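Local coordinates for protein probable acetyltransferases (Chromobacterium violaceum, PDB 3PZJ) that probably transfers an acetyl group from acetyl-CoA to the N-terminal serine or alanine of proteins, as a member of the GNAT acyltransferase family, at residues G27-A32 with A92-C97; D76-W81 with L105-Y110; L143-A148 with R154-R159. One frame throughout, in Å; residues are numbered along the deposited sequence. Where two conformers were deposited one is given.

Contact 1 (G27-A32 with A92-C97); sequences GKAPEA and ALYVVC
Tyr-94 reaches from strand 92-98 to the loop residues Ala-29 and Pro-30, and its hydroxyl carries most of the contact. CB leaves the strand toward the loop, and with CG opposite the carbonyl carbon (chi1 -60°) the ring extends across to residues 29 and 30. Farther out, Leu-144 CD2 of helix 135-150 lies over one face of the ring, 4.1 Å from Tyr-94 CD2. At the ring edge Tyr-94 CE1 comes within 3.5 Å of Pro-30 O. The tip ends the reach: Tyr-94 OH donates to Pro-30 O over 2.7 Å, arriving in the carbonyl plane on a lone pair, with a C=O...donor angle of 131°. This oxygen sits near the ring plane, and the bond anchors the end of the phenol. Two carbons crowd the same hydroxyl, Pro-30 CD at 3.3 Å and Ala-29 CB at 3.4 Å, and the proline side chain stands at about a right angle to the tyrosine. Ala-29 CB also meets Ala-92 CB at 3.5 Å, a methyl-to-methyl contact at the start of the strand, close to the sodium ion held at Val-86, Gln-88 and Thr-91. Pro-30 packs in addition on Thr-147 and Leu-151. The arrangement fastens an irregular N-terminal segment across the face of the central GNAT sheet that helix 135-150 covers, a buried tyrosine supplying the hydrogen bond between the two segments.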
loop_
_atom_site.group_PDB
_atom_site.type_symbol
_atom_site.label_atom_id
_atom_site.label_comp_id
_atom_site.label_asym_id
_atom_site.label_seq_id
_atom_site.Cartn_x
_atom_site.Cartn_y
_atom_site.Cartn_z
ATOM N N GLY A 27 17.408 -3.395 3.721
ATOM C CA GLY A 27 17.593 -4.699 4.393
ATOM C C GLY A 27 16.320 -5.284 5.010
ATOM O O GLY A 27 15.286 -4.598 5.148
ATOM N N LYS A 28 16.430 -6.558 5.406
ATOM C CA LYS A 28 15.355 -7.300 6.033
ATOM C C LYS A 28 15.239 -6.844 7.502
ATOM O O LYS A 28 16.166 -6.259 8.053
ATOM C CB LYS A 28 15.629 -8.842 5.962
ATOM N N ALA A 29 14.130 -7.169 8.157
ATOM C CA ALA A 29 13.918 -6.706 9.570
ATOM C C ALA A 29 14.842 -7.470 10.472
ATOM O O ALA A 29 15.104 -8.657 10.200
ATOM C CB ALA A 29 12.474 -6.921 9.992
ATOM N N PRO A 30 15.386 -6.828 11.517
ATOM C CA PRO A 30 16.340 -7.579 12.310
ATOM C C PRO A 30 15.686 -8.776 12.904
ATOM O O PRO A 30 14.507 -8.720 13.352
ATOM C CB PRO A 30 16.712 -6.636 13.479
ATOM C CG PRO A 30 16.114 -5.383 13.194
ATOM C CD PRO A 30 15.335 -5.413 11.925
ATOM N N GLU A 31 16.475 -9.842 12.946
ATOM C CA GLU A 31 16.070 -11.113 13.554
ATOM C C GLU A 31 16.622 -11.237 15.006
ATOM O O GLU A 31 16.331 -12.180 15.709
ATOM C CB GLU A 31 16.579 -12.250 12.658
ATOM N N ALA A 32 17.441 -10.293 15.452
ATOM C CA ALA A 32 17.929 -10.258 16.854
ATOM C C ALA A 32 17.350 -9.045 17.511
ATOM O O ALA A 32 16.848 -8.169 16.807
ATOM C CB ALA A 32 19.478 -10.202 16.897
ATOM N N ALA A 92 7.005 -7.747 10.456
ATOM C CA ALA A 92 7.867 -8.249 11.535
ATOM C C ALA A 92 7.463 -7.542 12.804
ATOM O O ALA A 92 7.318 -6.321 12.786
ATOM C CB ALA A 92 9.345 -7.965 11.235
ATOM N N LEU A 93 7.256 -8.282 13.875
ATOM C CA LEU A 93 6.825 -7.674 15.132
ATOM C C LEU A 93 7.836 -7.924 16.229
ATOM O O LEU A 93 8.625 -8.882 16.137
ATOM C CB LEU A 93 5.514 -8.256 15.608
ATOM C CG LEU A 93 4.252 -8.033 14.733
ATOM C CD1 LEU A 93 3.055 -8.796 15.384
ATOM C CD2 LEU A 93 3.963 -6.563 14.558
ATOM N N TYR A 94 7.820 -7.036 17.212
ATOM C CA TYR A 94 8.765 -7.035 18.337
ATOM C C TYR A 94 7.969 -6.773 19.594
ATOM O O TYR A 94 6.953 -6.055 19.581
ATOM C CB TYR A 94 9.797 -5.939 18.176
ATOM C CG TYR A 94 10.611 -6.108 16.899
ATOM C CD1 TYR A 94 11.845 -6.777 16.905
ATOM C CD2 TYR A 94 10.127 -5.649 15.695
ATOM C CE1 TYR A 94 12.566 -6.936 15.725
ATOM C CE2 TYR A 94 10.847 -5.788 14.519
ATOM C CZ TYR A 94 12.016 -6.509 14.534
ATOM O OH TYR A 94 12.738 -6.697 13.400
ATOM N N VAL A 95 8.448 -7.365 20.688
ATOM C CA VAL A 95 7.921 -7.180 21.992
ATOM C C VAL A 95 8.774 -6.096 22.758
ATOM O O VAL A 95 10.002 -6.104 22.759
ATOM C CB VAL A 95 7.933 -8.492 22.778
ATOM C CG1 VAL A 95 7.450 -8.209 24.176
ATOM C CG2 VAL A 95 7.013 -9.518 22.103
ATOM N N VAL A 96 8.067 -5.155 23.378
ATOM C CA VAL A 96 8.693 -4.072 24.101
ATOM C C VAL A 96 8.931 -4.584 25.525
ATOM O O VAL A 96 7.976 -4.934 26.202
ATOM C CB VAL A 96 7.786 -2.874 24.120
ATOM C CG1 VAL A 96 8.462 -1.732 24.953
ATOM C CG2 VAL A 96 7.570 -2.386 22.601
ATOM N N CYS A 97 10.206 -4.609 25.941
ATOM C CA CYS A 97 10.629 -4.955 27.304
ATOM C C CYS A 97 11.479 -3.820 27.835
ATOM O O CYS A 97 12.170 -3.136 27.064
ATOM C CB CYS A 97 11.450 -6.232 27.275
ATOM S SG CYS A 97 10.626 -7.654 26.508
#

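Contact 2 (D76-W81 with L105-Y110); sequences DAFITW and LGFLGY
Phe-107 of strand 106-114 receives the rims of two aromatic side chains, Phe-78 and Trp-81, from successive turns of helix 75-87. The contact between the segments is purely apolar. The closer approach is that of Trp-81, whose six-membered ring brings CZ3 to 3.9 Å from Phe-107 CZ, with CH2 of the indole and CE1 of the phenyl ring following at 4.1 Å. Phe-78 comes from the opposite direction to Phe-107 and places CZ 4.1 Å from Phe-107 CE2. In both pairs the helix residue offers its ring edge, with the Phe-107 carbon near the plane of that ring, while the ring of Phe-107 is met obliquely. Phe-78 and Trp-81 share one torsion, CG opposite the backbone N (chi1 177° in each), which carries both rings off the helix in the direction of the sheet.

Polar interactions stay within the helix. Asp-76 O accepts from Thr-80 N at 2.9 Å and from Thr-80 OG1 at 2.8 Å, and the two donors come from opposite faces of the carbonyl plane. The threonine thus spends its hydroxyl on the preceding turn, away from the aromatic cluster.

More rings enlarge the cluster: Phe-72 stacks edge-to-face with Phe-78 and also meets Trp-81, which touches Tyr-69. Leu-53 lies against Phe-78 and Phe-107, and Phe-57 against Phe-107, so helix 46-58 and helix 75-87 together cover this face of the sheet, where strand 106-114 runs between strands 92-98 and 119-127.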
loop_
_atom_site.group_PDB
_atom_site.type_symbol
_atom_site.label_atom_id
_atom_site.label_comp_id
_atom_site.label_asym_id
_atom_site.label_seq_id
_atom_site.Cartn_x
_atom_site.Cartn_y
_atom_site.Cartn_z
ATOM N N ASP A 76 -5.928 -18.545 22.725
ATOM C CA ASP A 76 -5.693 -19.213 21.457
ATOM C C ASP A 76 -6.049 -18.322 20.286
ATOM O O ASP A 76 -5.395 -18.384 19.185
ATOM C CB ASP A 76 -6.448 -20.550 21.329
ATOM C CG ASP A 76 -5.888 -21.641 22.265
ATOM O OD1 ASP A 76 -4.962 -21.345 23.051
ATOM O OD2 ASP A 76 -6.380 -22.790 22.195
ATOM N N ALA A 77 -7.096 -17.528 20.441
ATOM C CA ALA A 77 -7.506 -16.659 19.298
ATOM C C ALA A 77 -6.435 -15.629 19.043
ATOM O O ALA A 77 -6.106 -15.297 17.885
ATOM C CB ALA A 77 -8.843 -15.997 19.539
ATOM N N PHE A 78 -5.845 -15.151 20.119
ATOM C CA PHE A 78 -4.830 -14.112 20.030
ATOM C C PHE A 78 -3.498 -14.642 19.485
ATOM O O PHE A 78 -2.862 -14.014 18.652
ATOM C CB PHE A 78 -4.652 -13.374 21.330
ATOM C CG PHE A 78 -3.590 -12.364 21.293
ATOM C CD1 PHE A 78 -3.772 -11.190 20.617
ATOM C CD2 PHE A 78 -2.379 -12.589 21.939
ATOM C CE1 PHE A 78 -2.753 -10.243 20.539
ATOM C CE2 PHE A 78 -1.372 -11.675 21.868
ATOM C CZ PHE A 78 -1.597 -10.441 21.181
ATOM N N ILE A 79 -3.142 -15.836 19.884
ATOM C CA ILE A 79 -1.955 -16.481 19.386
ATOM C C ILE A 79 -2.130 -16.796 17.924
ATOM O O ILE A 79 -1.223 -16.586 17.124
ATOM C CB ILE A 79 -1.658 -17.708 20.206
ATOM C CG1 ILE A 79 -1.102 -17.243 21.556
ATOM C CG2 ILE A 79 -0.647 -18.631 19.530
ATOM C CD1 ILE A 79 -0.857 -18.314 22.459
ATOM N N THR A 80 -3.320 -17.197 17.548
ATOM C CA THR A 80 -3.610 -17.497 16.153
ATOM C C THR A 80 -3.433 -16.233 15.279
ATOM O O THR A 80 -2.679 -16.258 14.298
ATOM C CB THR A 80 -5.009 -18.074 15.934
ATOM O OG1 THR A 80 -5.140 -19.340 16.614
ATOM C CG2 THR A 80 -5.261 -18.302 14.451
ATOM N N TRP A 81 -4.046 -15.127 15.712
ATOM C CA TRP A 81 -3.885 -13.798 15.063
ATOM C C TRP A 81 -2.435 -13.396 14.951
ATOM O O TRP A 81 -1.971 -12.950 13.886
ATOM C CB TRP A 81 -4.732 -12.702 15.787
ATOM C CG TRP A 81 -4.513 -11.404 15.187
ATOM C CD1 TRP A 81 -5.032 -10.920 14.014
ATOM C CD2 TRP A 81 -3.644 -10.429 15.668
ATOM N NE1 TRP A 81 -4.550 -9.654 13.781
ATOM C CE2 TRP A 81 -3.670 -9.349 14.759
ATOM C CE3 TRP A 81 -2.807 -10.359 16.782
ATOM C CZ2 TRP A 81 -2.950 -8.195 14.965
ATOM C CZ3 TRP A 81 -2.055 -9.213 16.967
ATOM C CH2 TRP A 81 -2.141 -8.140 16.053
ATOM N N LEU A 105 5.862 -5.596 27.774
ATOM C CA LEU A 105 5.040 -4.412 28.093
ATOM C C LEU A 105 4.136 -3.927 26.940
ATOM O O LEU A 105 3.303 -3.053 27.107
ATOM C CB LEU A 105 5.937 -3.256 28.439
ATOM C CG LEU A 105 6.889 -3.501 29.587
ATOM C CD1 LEU A 105 7.837 -2.277 29.599
ATOM C CD2 LEU A 105 6.045 -3.670 30.848
ATOM N N GLY A 106 4.311 -4.528 25.775
ATOM C CA GLY A 106 3.393 -4.362 24.612
ATOM C C GLY A 106 4.148 -4.823 23.393
ATOM O O GLY A 106 5.226 -5.415 23.529
ATOM N N PHE A 107 3.610 -4.526 22.227
ATOM C CA PHE A 107 4.254 -4.864 20.988
ATOM C C PHE A 107 4.040 -3.847 19.903
ATOM O O PHE A 107 3.232 -3.001 20.029
ATOM C CB PHE A 107 3.904 -6.266 20.511
ATOM C CG PHE A 107 2.474 -6.452 20.101
ATOM C CD1 PHE A 107 2.136 -6.479 18.794
ATOM C CD2 PHE A 107 1.493 -6.638 21.027
ATOM C CE1 PHE A 107 0.875 -6.673 18.429
ATOM C CE2 PHE A 107 0.226 -6.826 20.661
ATOM C CZ PHE A 107 -0.089 -6.838 19.373
ATOM N N LEU A 108 4.856 -3.961 18.864
ATOM C CA LEU A 108 4.820 -3.135 17.672
ATOM C C LEU A 108 5.771 -3.676 16.616
ATOM O O LEU A 108 6.474 -4.565 16.862
ATOM C CB LEU A 108 5.143 -1.686 17.991
ATOM C CG LEU A 108 6.579 -1.284 18.046
ATOM C CD1 LEU A 108 6.724 0.212 17.963
ATOM C CD2 LEU A 108 7.243 -1.834 19.208
ATOM N N GLY A 109 5.724 -3.156 15.415
ATOM C CA GLY A 109 6.617 -3.614 14.388
ATOM C C GLY A 109 6.515 -2.912 13.062
ATOM O O GLY A 109 6.064 -1.814 13.020
ATOM N N TYR A 110 6.948 -3.581 12.007
ATOM C CA TYR A 110 6.890 -3.079 10.666
ATOM C C TYR A 110 5.819 -3.864 9.907
ATOM O O TYR A 110 5.599 -5.085 10.123
ATOM C CB TYR A 110 8.233 -3.303 10.005
ATOM C CG TYR A 110 9.445 -2.642 10.674
ATOM C CD1 TYR A 110 9.533 -1.271 10.806
ATOM C CD2 TYR A 110 10.540 -3.408 11.104
ATOM C CE1 TYR A 110 10.681 -0.674 11.325
ATOM C CE2 TYR A 110 11.684 -2.798 11.663
ATOM C CZ TYR A 110 11.716 -1.449 11.769
ATOM O OH TYR A 110 12.836 -0.877 12.258
#

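Contact 3 (L143-A148 with R154-R159)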
loop_
_atom_site.group_PDB
_atom_site.type_symbol
_atom_site.label_atom_id
_atom_site.label_comp_id
_atom_site.label_asym_id
_atom_site.label_seq_id
_atom_site.Cartn_x
_atom_site.Cartn_y
_atom_site.Cartn_z
ATOM N N LEU A 143 13.466 3.579 18.283
ATOM C CA LEU A 143 14.340 2.425 17.885
ATOM C C LEU A 143 13.924 1.758 16.542
ATOM O O LEU A 143 14.810 1.388 15.737
ATOM C CB LEU A 143 14.409 1.394 18.969
ATOM C CG LEU A 143 15.172 1.749 20.200
ATOM C CD1 LEU A 143 14.904 0.709 21.364
ATOM C CD2 LEU A 143 16.679 1.837 19.847
ATOM N N LEU A 144 12.603 1.715 16.232
ATOM C CA LEU A 144 12.202 1.213 14.929
ATOM C C LEU A 144 12.496 2.201 13.860
ATOM O O LEU A 144 12.872 1.781 12.763
ATOM C CB LEU A 144 10.755 0.764 14.887
ATOM C CG LEU A 144 10.359 -0.490 15.668
ATOM C CD1 LEU A 144 8.959 -0.871 15.299
ATOM C CD2 LEU A 144 11.314 -1.699 15.481
ATOM N N LEU A 145 12.387 3.505 14.126
ATOM C CA LEU A 145 12.767 4.487 13.085
ATOM C C LEU A 145 14.284 4.373 12.801
ATOM O O LEU A 145 14.714 4.214 11.625
ATOM C CB LEU A 145 12.366 5.881 13.547
ATOM C CG LEU A 145 10.853 6.143 13.500
ATOM C CD1 LEU A 145 10.551 7.422 14.316
ATOM C CD2 LEU A 145 10.419 6.292 12.024
ATOM N N LYS A 146 15.077 4.431 13.881
ATOM C CA LYS A 146 16.525 4.373 13.755
ATOM C C LYS A 146 16.892 3.162 12.942
ATOM O O LYS A 146 17.673 3.250 11.996
ATOM C CB LYS A 146 17.171 4.286 15.126
ATOM C CG LYS A 146 18.723 4.286 15.126
ATOM C CD LYS A 146 19.164 3.929 16.546
ATOM C CE LYS A 146 20.651 4.227 16.778
ATOM N NZ LYS A 146 20.812 4.639 18.221
ATOM N N THR A 147 16.280 2.023 13.295
ATOM C CA THR A 147 16.616 0.777 12.686
ATOM C C THR A 147 16.275 0.744 11.205
ATOM O O THR A 147 17.041 0.206 10.386
ATOM C CB THR A 147 15.975 -0.422 13.437
ATOM O OG1 THR A 147 16.462 -0.497 14.809
ATOM C CG2 THR A 147 16.309 -1.703 12.731
ATOM N N ALA A 148 15.112 1.275 10.858
ATOM C CA ALA A 148 14.684 1.287 9.475
ATOM C C ALA A 148 15.619 2.159 8.625
ATOM O O ALA A 148 16.042 1.748 7.479
ATOM C CB ALA A 148 13.191 1.778 9.362
ATOM N N ARG A 154 14.005 4.617 2.941
ATOM C CA ARG A 154 13.860 6.045 2.549
ATOM C C ARG A 154 12.605 6.712 3.103
ATOM O O ARG A 154 12.557 7.916 3.233
ATOM C CB ARG A 154 13.792 6.150 1.010
ATOM C CG ARG A 154 15.036 5.742 0.330
ATOM C CD ARG A 154 14.961 5.913 -1.162
ATOM N NE ARG A 154 15.017 7.280 -1.490
ATOM C CZ ARG A 154 14.147 7.955 -2.219
ATOM N NH1 ARG A 154 13.045 7.417 -2.654
ATOM N NH2 ARG A 154 14.375 9.257 -2.429
ATOM N N ARG A 155 11.602 5.927 3.443
ATOM C CA ARG A 155 10.303 6.419 3.831
ATOM C C ARG A 155 9.738 5.455 4.913
ATOM O O ARG A 155 9.691 4.236 4.667
ATOM C CB ARG A 155 9.389 6.358 2.592
ATOM C CG ARG A 155 7.914 6.707 2.861
ATOM C CD ARG A 155 7.005 6.338 1.693
ATOM N NE ARG A 155 5.600 6.505 2.008
ATOM C CZ ARG A 155 4.988 7.694 2.276
ATOM N NH1 ARG A 155 5.588 8.861 2.150
ATOM N NH2 ARG A 155 3.747 7.695 2.676
ATOM N N CYS A 156 9.312 5.979 6.052
ATOM C CA CYS A 156 8.725 5.268 7.136
ATOM C C CYS A 156 7.254 5.742 7.343
ATOM O O CYS A 156 7.229 6.919 7.566
ATOM C CB CYS A 156 9.514 5.331 8.448
ATOM S SG CYS A 156 11.022 4.340 8.466
ATOM N N GLU A 157 6.189 4.994 7.147
ATOM C CA GLU A 157 4.854 5.506 7.296
ATOM C C GLU A 157 4.354 5.245 8.696
ATOM O O GLU A 157 4.818 4.365 9.366
ATOM C CB GLU A 157 3.892 4.820 6.345
ATOM C CG GLU A 157 3.976 5.280 5.012
ATOM C CD GLU A 157 2.959 4.658 4.098
ATOM O OE1 GLU A 157 2.945 5.072 2.976
ATOM O OE2 GLU A 157 2.215 3.793 4.492
ATOM N N TRP A 158 3.368 6.027 9.083
ATOM C CA TRP A 158 2.522 5.786 10.213
ATOM C C TRP A 158 1.116 6.023 9.704
ATOM O O TRP A 158 0.851 7.024 9.121
ATOM C CB TRP A 158 2.854 6.716 11.371
ATOM C CG TRP A 158 2.044 6.564 12.635
ATOM C CD1 TRP A 158 0.731 6.830 12.806
ATOM C CD2 TRP A 158 2.526 6.153 13.905
ATOM N NE1 TRP A 158 0.361 6.601 14.090
ATOM C CE2 TRP A 158 1.449 6.184 14.791
ATOM C CE3 TRP A 158 3.766 5.768 14.384
ATOM C CZ2 TRP A 158 1.582 5.847 16.116
ATOM C CZ3 TRP A 158 3.879 5.423 15.689
ATOM C CH2 TRP A 158 2.803 5.472 16.541
ATOM N N ARG A 159 0.256 5.051 9.917
ATOM C CA ARG A 159 -1.151 5.138 9.469
ATOM C C ARG A 159 -2.137 4.900 10.642
ATOM O O ARG A 159 -1.874 4.128 11.564
ATOM C CB ARG A 159 -1.485 4.086 8.433
ATOM C CG ARG A 159 -0.813 4.265 7.145
ATOM C CD ARG A 159 -1.245 3.246 6.067
ATOM N NE ARG A 159 -0.520 3.560 4.845
ATOM C CZ ARG A 159 -1.007 3.433 3.621
ATOM N NH1 ARG A 159 -0.233 3.696 2.581
ATOM N NH2 ARG A 159 -2.215 2.967 3.467
#
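Cys-156 faces Leu-145 and Ala-148, where helix 135-150 packs on the strand that follows it in the beta-alpha-beta unit 119-127, 135-150, 155-161 of the GNAT fold. In this family the loop leading into the helix usually receives the pyrophosphate of acetyl-CoA; the contact itself belongs to the later turns and is plain core packing. Cys-156 points its CB at the helix, and Leu-145 extends a branch to it, CD2 lying 3.8 Å from Cys-156 CB. The sulfur stands opposite the carbonyl carbon (chi1 -73°), which turns it toward Ala-148, with Cys-156 SG 3.5 Å from Ala-148 CB; the cysteine was modelled in two conformers and this is one of them, so the sulfur contact is less certain. Ile-122 also packs on Leu-145, and Ile-120 on Cys-156.

Within the helix, Thr-147 OG1 bonds to Leu-143 O at 2.7 Å, on the face of that carbonyl opposite to the one used by Thr-147 N.

The neighbours of Cys-156 along the strand turn to the other side of the sheet, where Glu-157 sits between two arginines in a salt-bridge network. Arg-155 grips Glu-157 side-on: NE and NH2 both go to Glu-157 OE1, which lies in the guanidinium plane and is met on its anti side, somewhat out of the carboxylate plane; the NH2 bond is the shorter at 2.8 Å. Arg-155 NH2 also pairs with Glu-179, and its NH1 donates to Arg-183 O of the second subunit, tying the network to the dimer interface. The second arginine approaches differently: Arg-159 NE reaches Glu-157 OE2 at 2.8 Å from above the carboxylate plane, 39° out of it.

The three contacts divide between the two faces of one sheet. Contact 2 lies on the face covered by helices 46-58 and 75-87; contacts 1 and 3 lie on the side of helix 135-150. Strand pairing joins contacts 1 and 2, whose centres are 13 Å apart, through a probable hydrogen bond between Tyr-94 N and Leu-108 O, 2.8 Å apart. Contact 1 meets contact 3 where Pro-30 CG touches Thr-147 CG2 at 3.7 Å. Although the centres of contacts 2 and 3 are 20 Å apart, Tyr-110 OH reaches Leu-144 O at 2.7 Å, a probable hydrogen bond. The sodium ion is about 5 Å from the side chain of Ala-92 in contact 1 and about 12 Å from that of Trp-81 in contact 2.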